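Local coordinates for protein 4-oxalmesaconate hydratase (Pseudomonas putida, PDB 5CGZ) that hydrates the enol form of oxalomesaconate to 4-carboxy-4-hydroxy-2-oxoadipate in the third step of gallate degradation, with one zinc ion bound per subunit, at residues K2-V7 and P107-S112; L98-R103 and E140-G145; E132-A137 and V149-V154. All coordinates share one frame; numbering follows the deposited sequence. Where two conformers were deposited one is given.

In the fold
The chain begins with strand 3-8, whose partner 107-112 arrives about a hundred residues later, closing the first large loop of the Rossmann-like sheet as contact 1. By then the chain has passed 98-103 on helix 92-105, which waits for 140-145, so contacts 1 and 2 cross. Helix 122-138 supplies 132-137, and contact 3 closes a short loop with 149-154, in series with contact 1 but crossing contact 2. Contact 1 thus joins two strands, contact 2 helix 92-105 to the loop after helix 122-138, and contact 3 the latter helix to the approach to strand 154-157. Probable hydrogen bonds from R103 NE to A137 O and V110 N to P153 O tie contact 3 to contacts 2 and 1.

Contact 1. Residues K2-V7 and P107-S112; sequences KSALVV and PEFVLS
L5 pairs with V110 and V6 with L111 as parallel neighbours in the Rossmann-like sheet, where the first strand of the chain meets the fourth. The backbone bonds follow the parallel pattern: L5 N donates to F109 O and L5 O accepts from L111 N at 2.9 Å, so L5 clasps the two residues flanking V110. One step on, V7 N reaches L111 O at 2.8 Å. Nearer the N terminus of the pair, E108 N donates a hydrogen bond to S3 O at 2.8 Å.

The side chains divide between the two faces. On one, L5 CB rests on P107 CB at 3.7 Å; on the other, V6 CG2 meets L111 CB. F109 sets CG between the backbone N and carbonyl carbon (chi1 65°), which brings one face of its ring against A4: A4 CB stands over the ring centre, 3.5 Å from the centroid of the F109 ring, in a CH-pi contact. At the outer end K2 curls so that K2 NZ forms a salt bridge with E108 OE2 at 2.8 Å, using the syn lone pair of that oxygen, while E108 OE1 is hydrogen-bonded to Y30 OH. With an alanine in place of E108, K2 NZ would probably lose its carboxylate mate and Y30 OH this partner.

Helix 92-105 covers the L5 and V110 face, helix 13-27 the V6 and L111 face, and L239 of a second subunit packs on F109. Toward the zinc-binding end, S112 turns OG anti to its own N (chi1 -164°), and S112 OG donates to V7 O at 2.7 Å.

Contact 2. Residues L98-R103 and E140-G145; sequences LADVYR and EGYKPG
A99 and Y142 hold their CA atoms 9.3 Å apart, too far for main-chain pairing, so segment 98-103 of helix 92-105 and the irregular segment 140-145 are joined through side chains that bridge the interval. Y142 extends its ring toward the helix, with CG anti to the backbone N (chi1 176°), and Y142 OH donates to D100 OD1 at 2.7 Å, striking that oxygen from above the carboxylate plane. Beside it A99 CB touches Y142 CE2 at 4.0 Å. The long chain of K143 runs over the same ring and adds a salt bridge, K143 NZ to D100 OD2 at 3.2 Å, whose hydrogen bonds are weak.

Helix 92-105 packs on the Rossmann-like sheet, and this contact joins its outer side to the loop after helix 122-138. R103 grips Y142 O end-on through NH1 and NH2, both at 2.9 Å and from the same face of the carbonyl plane, while Y142 O stays near the plane of the guanidinium. Y142 CD2 lies over one face of the guanidinium, offset toward its rim, with ring and guanidinium planes 59° apart. R103 NE is spoken for by A137 O, and NH1 also forms a salt bridge with E146, which together fix the guanidinium's rotation. The Y142 ring meets F96 nearly parallel, and R42 of a third subunit packs against it.

Contact 3. Residues E132-A137 and V149-V154; sequences EARIIA and VGAPPV
R134 crosses from helix 132-137 to segment 149-154 as a long, buried arm, and its course can be read atom by atom. At its root, CB lies against the ring of Y102 from the neighbouring helix 92-105. CG stands anti to the backbone N (chi1 177°), and the chain stays extended as far as NE, which carries the charged end away from the helix. CD then reaches V154, with R134 CD 3.4 Å from V154 CG2, as the two side chains slide past each other in opposite directions. At NE the contact becomes polar: R134 NE donates to P152 O at 2.8 Å, approaching in the carbonyl plane, and the same nitrogen lies 3.7 Å from P152 CG. The tip completes a side-on grip, for R134 NH2 gives a second bond to P152 O at 3.0 Å, this one from above the carbonyl plane. NH2 also lies close to the backbone of A151, 3.4 Å from A151 C.

One turn along the helix, A137 makes the second junction. A137 O, near the C-terminal end of helix 122-138, accepts from V149 N at 3.0 Å with an almost straight N-H...O angle of 178°. Beside this bond A137 CB meets V149 CG2 at 3.7 Å. The segment thus fastened leads into strand 154-157 of the sheet: P153 O accepts a hydrogen bond from V110 N, and A240 of a second subunit packs on the P153 ring.

In chemical terms, P152 O meets a cation through two N-H groups at once. Because the acceptor is a main-chain carbonyl, the grip does not depend on a carboxylate of the two segments; the positive charge of R134 would probably polarise P152 O and strengthen both bonds.

Contact 1. Residues K2-V7 and P107-S112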
loop_
_atom_site.group_PDB
_atom_site.type_symbol
_atom_site.label_atom_id
_atom_site.label_comp_id
_atom_site.label_asym_id
_atom_site.label_seq_id
_atom_site.Cartn_x
_atom_site.Cartn_y
_atom_site.Cartn_z
ATOM N N LYS A 2 32.731 -20.034 1.605
ATOM C CA LYS A 2 31.491 -19.286 1.764
ATOM C C LYS A 2 31.767 -17.827 1.419
ATOM O O LYS A 2 32.819 -17.283 1.771
ATOM C CB LYS A 2 30.944 -19.428 3.186
ATOM C CG LYS A 2 30.469 -20.842 3.522
ATOM C CD LYS A 2 30.356 -21.053 5.024
ATOM C CE LYS A 2 29.204 -20.269 5.609
ATOM N NZ LYS A 2 27.916 -20.671 4.959
ATOM N N SER A 3 30.820 -17.193 0.737
ATOM C CA SER A 3 31.014 -15.820 0.286
ATOM C C SER A 3 29.705 -15.032 0.303
ATOM O O SER A 3 28.622 -15.611 0.395
ATOM C CB SER A 3 31.607 -15.819 -1.121
ATOM O OG SER A 3 30.646 -16.302 -2.049
ATOM N N ALA A 4 29.811 -13.710 0.218
ATOM C CA ALA A 4 28.631 -12.850 0.112
ATOM C C ALA A 4 29.040 -11.517 -0.494
ATOM O O ALA A 4 30.229 -11.180 -0.545
ATOM C CB ALA A 4 27.952 -12.651 1.487
ATOM N N LEU A 5 28.048 -10.760 -0.947
ATOM C CA LEU A 5 28.282 -9.597 -1.786
ATOM C C LEU A 5 27.548 -8.365 -1.269
ATOM O O LEU A 5 26.379 -8.440 -0.865
ATOM C CB LEU A 5 27.837 -9.902 -3.225
ATOM C CG LEU A 5 27.928 -8.749 -4.227
ATOM C CD1 LEU A 5 29.398 -8.389 -4.483
ATOM C CD2 LEU A 5 27.211 -9.098 -5.534
ATOM N N VAL A 6 28.232 -7.231 -1.295
ATOM C CA VAL A 6 27.604 -5.960 -0.969
ATOM C C VAL A 6 27.729 -5.041 -2.180
ATOM O O VAL A 6 28.829 -4.844 -2.695
ATOM C CB VAL A 6 28.247 -5.310 0.277
ATOM C CG1 VAL A 6 27.618 -3.943 0.574
ATOM C CG2 VAL A 6 28.118 -6.242 1.465
ATOM N N VAL A 7 26.606 -4.514 -2.661
ATOM C CA VAL A 7 26.639 -3.551 -3.766
ATOM C C VAL A 7 26.303 -2.143 -3.270
ATOM O O VAL A 7 25.158 -1.839 -2.926
ATOM C CB VAL A 7 25.680 -3.939 -4.887
ATOM C CG1 VAL A 7 25.806 -2.956 -6.050
ATOM C CG2 VAL A 7 25.981 -5.355 -5.353
ATOM N N PRO A 107 27.900 -15.416 -4.353
ATOM C CA PRO A 107 27.534 -15.021 -2.983
ATOM C C PRO A 107 26.341 -15.797 -2.415
ATOM O O PRO A 107 25.441 -16.192 -3.164
ATOM C CB PRO A 107 27.194 -13.535 -3.129
ATOM C CG PRO A 107 26.724 -13.401 -4.564
ATOM C CD PRO A 107 27.585 -14.370 -5.348
ATOM N N GLU A 108 26.342 -16.009 -1.098
ATOM C CA GLU A 108 25.220 -16.648 -0.415
ATOM C C GLU A 108 24.097 -15.662 -0.154
ATOM O O GLU A 108 22.945 -16.060 0.030
ATOM C CB GLU A 108 25.656 -17.259 0.914
ATOM C CG GLU A 108 26.440 -18.556 0.780
ATOM C CD GLU A 108 26.750 -19.168 2.137
ATOM O OE1 GLU A 108 26.074 -18.814 3.144
ATOM O OE2 GLU A 108 27.674 -20.000 2.201
ATOM N N PHE A 109 24.444 -14.381 -0.099
ATOM C CA PHE A 109 23.436 -13.334 0.039
ATOM C C PHE A 109 24.005 -12.022 -0.474
ATOM O O PHE A 109 25.222 -11.892 -0.659
ATOM C CB PHE A 109 22.953 -13.206 1.499
ATOM C CG PHE A 109 24.019 -12.755 2.479
ATOM C CD1 PHE A 109 24.256 -11.402 2.697
ATOM C CD2 PHE A 109 24.753 -13.684 3.206
ATOM C CE1 PHE A 109 25.223 -10.981 3.609
ATOM C CE2 PHE A 109 25.720 -13.275 4.121
ATOM C CZ PHE A 109 25.959 -11.921 4.320
ATOM N N VAL A 110 23.116 -11.066 -0.728
ATOM C CA VAL A 110 23.502 -9.767 -1.265
ATOM C C VAL A 110 22.900 -8.632 -0.437
ATOM O O VAL A 110 21.727 -8.679 -0.066
ATOM C CB VAL A 110 23.048 -9.612 -2.726
ATOM C CG1 VAL A 110 23.629 -8.336 -3.334
ATOM C CG2 VAL A 110 23.454 -10.833 -3.533
ATOM N N LEU A 111 23.704 -7.614 -0.144
ATOM C CA LEU A 111 23.197 -6.416 0.525
ATOM C C LEU A 111 23.295 -5.224 -0.422
ATOM O O LEU A 111 24.330 -5.023 -1.065
ATOM C CB LEU A 111 23.988 -6.127 1.804
ATOM C CG LEU A 111 24.205 -7.272 2.788
ATOM C CD1 LEU A 111 24.874 -6.751 4.045
ATOM C CD2 LEU A 111 22.875 -7.927 3.120
ATOM N N SER A 112 22.226 -4.440 -0.527
ATOM C CA SER A 112 22.298 -3.200 -1.296
ATOM C C SER A 112 21.262 -2.204 -0.765
ATOM O O SER A 112 20.752 -2.379 0.348
ATOM C CB SER A 112 22.109 -3.472 -2.796
ATOM O OG SER A 112 22.537 -2.358 -3.571
#

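Contact 2. Residues L98-R103 and E140-G145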
loop_
_atom_site.group_PDB
_atom_site.type_symbol
_atom_site.label_atom_id
_atom_site.label_comp_id
_atom_site.label_asym_id
_atom_site.label_seq_id
_atom_site.Cartn_x
_atom_site.Cartn_y
_atom_site.Cartn_z
ATOM N N LEU A 98 28.711 -6.499 -13.469
ATOM C CA LEU A 98 28.223 -6.933 -12.165
ATOM C C LEU A 98 27.816 -8.411 -12.179
ATOM O O LEU A 98 28.064 -9.134 -11.214
ATOM C CB LEU A 98 27.046 -6.053 -11.712
ATOM C CG LEU A 98 26.626 -6.202 -10.246
ATOM C CD1 LEU A 98 27.845 -6.094 -9.317
ATOM C CD2 LEU A 98 25.585 -5.138 -9.879
ATOM N N ALA A 99 27.193 -8.868 -13.264
ATOM C CA ALA A 99 26.858 -10.287 -13.384
ATOM C C ALA A 99 28.115 -11.152 -13.303
ATOM O O ALA A 99 28.084 -12.249 -12.737
ATOM C CB ALA A 99 26.106 -10.565 -14.682
ATOM N N ASP A 100 29.218 -10.662 -13.866
ATOM C CA ASP A 100 30.483 -11.395 -13.787
ATOM C C ASP A 100 31.007 -11.450 -12.348
ATOM O O ASP A 100 31.588 -12.453 -11.939
ATOM C CB ASP A 100 31.532 -10.767 -14.711
ATOM C CG ASP A 100 31.175 -10.916 -16.193
ATOM O OD1 ASP A 100 30.320 -11.769 -16.536
ATOM O OD2 ASP A 100 31.757 -10.177 -17.015
ATOM N N VAL A 101 30.808 -10.381 -11.579
ATOM C CA VAL A 101 31.172 -10.425 -10.164
ATOM C C VAL A 101 30.380 -11.528 -9.466
ATOM O O VAL A 101 30.942 -12.305 -8.690
ATOM C CB VAL A 101 30.937 -9.071 -9.467
ATOM C CG1 VAL A 101 31.175 -9.188 -7.957
ATOM C CG2 VAL A 101 31.855 -8.009 -10.077
ATOM N N TYR A 102 29.079 -11.605 -9.751
ATOM C CA TYR A 102 28.233 -12.658 -9.185
ATOM C C TYR A 102 28.759 -14.043 -9.538
ATOM O O TYR A 102 28.835 -14.925 -8.680
ATOM C CB TYR A 102 26.792 -12.540 -9.690
ATOM C CG TYR A 102 25.855 -11.672 -8.863
ATOM C CD1 TYR A 102 25.139 -12.207 -7.794
ATOM C CD2 TYR A 102 25.642 -10.332 -9.190
ATOM C CE1 TYR A 102 24.251 -11.419 -7.048
ATOM C CE2 TYR A 102 24.751 -9.535 -8.453
ATOM C CZ TYR A 102 24.064 -10.088 -7.385
ATOM O OH TYR A 102 23.191 -9.310 -6.657
ATOM N N ARG A 103 29.090 -14.240 -10.811
ATOM C CA ARG A 103 29.565 -15.543 -11.277
ATOM C C ARG A 103 30.874 -15.931 -10.571
ATOM O O ARG A 103 31.093 -17.094 -10.246
ATOM C CB ARG A 103 29.746 -15.531 -12.801
ATOM C CG ARG A 103 28.441 -15.558 -13.615
ATOM C CD ARG A 103 27.870 -16.954 -13.654
ATOM N NE ARG A 103 26.581 -17.070 -14.333
ATOM C CZ ARG A 103 26.424 -17.287 -15.639
ATOM N NH1 ARG A 103 27.483 -17.384 -16.440
ATOM N NH2 ARG A 103 25.197 -17.402 -16.148
ATOM N N GLU A 140 21.378 -19.830 -17.784
ATOM C CA GLU A 140 22.293 -20.797 -18.375
ATOM C C GLU A 140 22.670 -20.366 -19.797
ATOM O O GLU A 140 23.617 -20.883 -20.384
ATOM C CB GLU A 140 21.673 -22.202 -18.341
ATOM C CG GLU A 140 21.659 -22.772 -16.914
ATOM C CD GLU A 140 21.018 -24.148 -16.792
ATOM O OE1 GLU A 140 20.258 -24.362 -15.818
ATOM O OE2 GLU A 140 21.281 -25.020 -17.650
ATOM N N GLY A 141 21.951 -19.379 -20.325
ATOM C CA GLY A 141 22.258 -18.822 -21.632
ATOM C C GLY A 141 23.202 -17.632 -21.560
ATOM O O GLY A 141 23.627 -17.097 -22.589
ATOM N N TYR A 142 23.522 -17.194 -20.348
ATOM C CA TYR A 142 24.521 -16.140 -20.190
ATOM C C TYR A 142 25.880 -16.780 -19.963
ATOM O O TYR A 142 26.075 -17.468 -18.956
ATOM C CB TYR A 142 24.185 -15.200 -19.026
ATOM C CG TYR A 142 25.267 -14.173 -18.794
ATOM C CD1 TYR A 142 25.494 -13.158 -19.723
ATOM C CD2 TYR A 142 26.078 -14.227 -17.664
ATOM C CE1 TYR A 142 26.503 -12.221 -19.533
ATOM C CE2 TYR A 142 27.087 -13.287 -17.454
ATOM C CZ TYR A 142 27.290 -12.284 -18.396
ATOM O OH TYR A 142 28.285 -11.346 -18.210
ATOM N N LYS A 143 26.810 -16.540 -20.894
ATOM C CA LYS A 143 28.123 -17.188 -20.890
ATOM C C LYS A 143 27.979 -18.678 -20.604
ATOM O O LYS A 143 28.425 -19.164 -19.563
ATOM C CB LYS A 143 29.063 -16.527 -19.875
ATOM C CG LYS A 143 29.359 -15.062 -20.212
ATOM C CD LYS A 143 30.522 -14.479 -19.416
ATOM C CE LYS A 143 30.796 -13.036 -19.862
ATOM N NZ LYS A 143 32.021 -12.438 -19.226
ATOM N N PRO A 144 27.344 -19.401 -21.536
ATOM C CA PRO A 144 27.014 -20.823 -21.387
ATOM C C PRO A 144 28.242 -21.620 -20.978
ATOM O O PRO A 144 29.339 -21.316 -21.444
ATOM C CB PRO A 144 26.538 -21.225 -22.782
ATOM C CG PRO A 144 26.145 -19.948 -23.448
ATOM C CD PRO A 144 27.065 -18.906 -22.895
ATOM N N GLY A 145 28.074 -22.606 -20.110
ATOM C CA GLY A 145 29.206 -23.383 -19.649
ATOM C C GLY A 145 29.749 -22.930 -18.308
ATOM O O GLY A 145 30.295 -23.739 -17.560
#

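Contact 3. Residues E132-A137 and V149-V154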
loop_
_atom_site.group_PDB
_atom_site.type_symbol
_atom_site.label_atom_id
_atom_site.label_comp_id
_atom_site.label_asym_id
_atom_site.label_seq_id
_atom_site.Cartn_x
_atom_site.Cartn_y
_atom_site.Cartn_z
ATOM N N GLU A 132 19.102 -7.147 -10.994
ATOM C CA GLU A 132 19.046 -7.627 -12.365
ATOM C C GLU A 132 20.318 -8.421 -12.703
ATOM O O GLU A 132 20.239 -9.453 -13.372
ATOM C CB GLU A 132 18.837 -6.484 -13.372
ATOM C CG GLU A 132 18.470 -7.053 -14.762
ATOM C CD GLU A 132 18.132 -6.002 -15.804
ATOM O OE1 GLU A 132 18.428 -4.812 -15.577
ATOM O OE2 GLU A 132 17.565 -6.377 -16.859
ATOM N N ALA A 133 21.482 -7.963 -12.231
ATOM C CA ALA A 133 22.731 -8.698 -12.489
ATOM C C ALA A 133 22.672 -10.104 -11.887
ATOM O O ALA A 133 23.172 -11.074 -12.471
ATOM C CB ALA A 133 23.937 -7.941 -11.941
ATOM N N ARG A 134 22.063 -10.205 -10.711
ATOM C CA ARG A 134 21.851 -11.493 -10.065
ATOM C C ARG A 134 21.060 -12.449 -10.961
ATOM O O ARG A 134 21.403 -13.632 -11.095
ATOM C CB ARG A 134 21.122 -11.283 -8.733
ATOM C CG ARG A 134 20.764 -12.536 -7.951
ATOM C CD ARG A 134 20.105 -12.085 -6.641
ATOM N NE ARG A 134 19.424 -13.153 -5.912
ATOM C CZ ARG A 134 18.234 -13.659 -6.238
ATOM N NH1 ARG A 134 17.577 -13.220 -7.311
ATOM N NH2 ARG A 134 17.707 -14.618 -5.489
ATOM N N ILE A 135 19.992 -11.937 -11.568
ATOM C CA ILE A 135 19.158 -12.757 -12.437
ATOM C C ILE A 135 19.904 -13.137 -13.730
ATOM O O ILE A 135 19.814 -14.280 -14.183
ATOM C CB ILE A 135 17.834 -12.040 -12.774
ATOM C CG1 ILE A 135 16.984 -11.872 -11.499
ATOM C CG2 ILE A 135 17.066 -12.805 -13.853
ATOM C CD1 ILE A 135 15.836 -10.886 -11.635
ATOM N N ILE A 136 20.632 -12.191 -14.323
ATOM C CA ILE A 136 21.451 -12.505 -15.499
ATOM C C ILE A 136 22.403 -13.658 -15.174
ATOM O O ILE A 136 22.552 -14.596 -15.962
ATOM C CB ILE A 136 22.280 -11.293 -15.988
ATOM C CG1 ILE A 136 21.369 -10.105 -16.329
ATOM C CG2 ILE A 136 23.169 -11.689 -17.195
ATOM C CD1 ILE A 136 20.269 -10.438 -17.310
ATOM N N ALA A 137 23.013 -13.593 -13.991
ATOM C CA ALA A 137 23.981 -14.606 -13.562
ATOM C C ALA A 137 23.333 -15.975 -13.309
ATOM O O ALA A 137 24.024 -17.002 -13.248
ATOM C CB ALA A 137 24.715 -14.129 -12.317
ATOM N N VAL A 149 24.641 -18.821 -11.001
ATOM C CA VAL A 149 24.294 -18.424 -9.644
ATOM C C VAL A 149 22.969 -19.083 -9.240
ATOM O O VAL A 149 22.114 -19.342 -10.098
ATOM C CB VAL A 149 24.206 -16.885 -9.553
ATOM C CG1 VAL A 149 23.283 -16.441 -8.440
ATOM C CG2 VAL A 149 25.606 -16.292 -9.401
ATOM N N GLY A 150 22.807 -19.374 -7.951
ATOM C CA GLY A 150 21.555 -19.929 -7.444
ATOM C C GLY A 150 20.551 -18.826 -7.123
ATOM O O GLY A 150 20.264 -17.979 -7.972
ATOM N N ALA A 151 20.031 -18.819 -5.896
ATOM C CA ALA A 151 19.066 -17.800 -5.482
ATOM C C ALA A 151 19.452 -17.191 -4.141
ATOM O O ALA A 151 18.733 -17.351 -3.162
ATOM C CB ALA A 151 17.652 -18.395 -5.409
ATOM N N PRO A 152 20.599 -16.499 -4.088
ATOM C CA PRO A 152 20.991 -15.883 -2.815
ATOM C C PRO A 152 19.974 -14.829 -2.397
ATOM O O PRO A 152 19.549 -14.040 -3.239
ATOM C CB PRO A 152 22.355 -15.243 -3.124
ATOM C CG PRO A 152 22.334 -15.023 -4.628
ATOM C CD PRO A 152 21.537 -16.180 -5.183
ATOM N N PRO A 153 19.567 -14.842 -1.127
ATOM C CA PRO A 153 18.711 -13.774 -0.597
ATOM C C PRO A 153 19.310 -12.395 -0.871
ATOM O O PRO A 153 20.530 -12.223 -0.868
ATOM C CB PRO A 153 18.663 -14.069 0.909
ATOM C CG PRO A 153 18.871 -15.567 1.000
ATOM C CD PRO A 153 19.831 -15.904 -0.135
ATOM N N VAL A 154 18.448 -11.425 -1.140
ATOM C CA VAL A 154 18.869 -10.047 -1.332
ATOM C C VAL A 154 18.202 -9.191 -0.247
ATOM O O VAL A 154 17.022 -9.374 0.049
ATOM C CB VAL A 154 18.489 -9.528 -2.731
ATOM C CG1 VAL A 154 18.901 -8.059 -2.894
ATOM C CG2 VAL A 154 19.119 -10.399 -3.824
#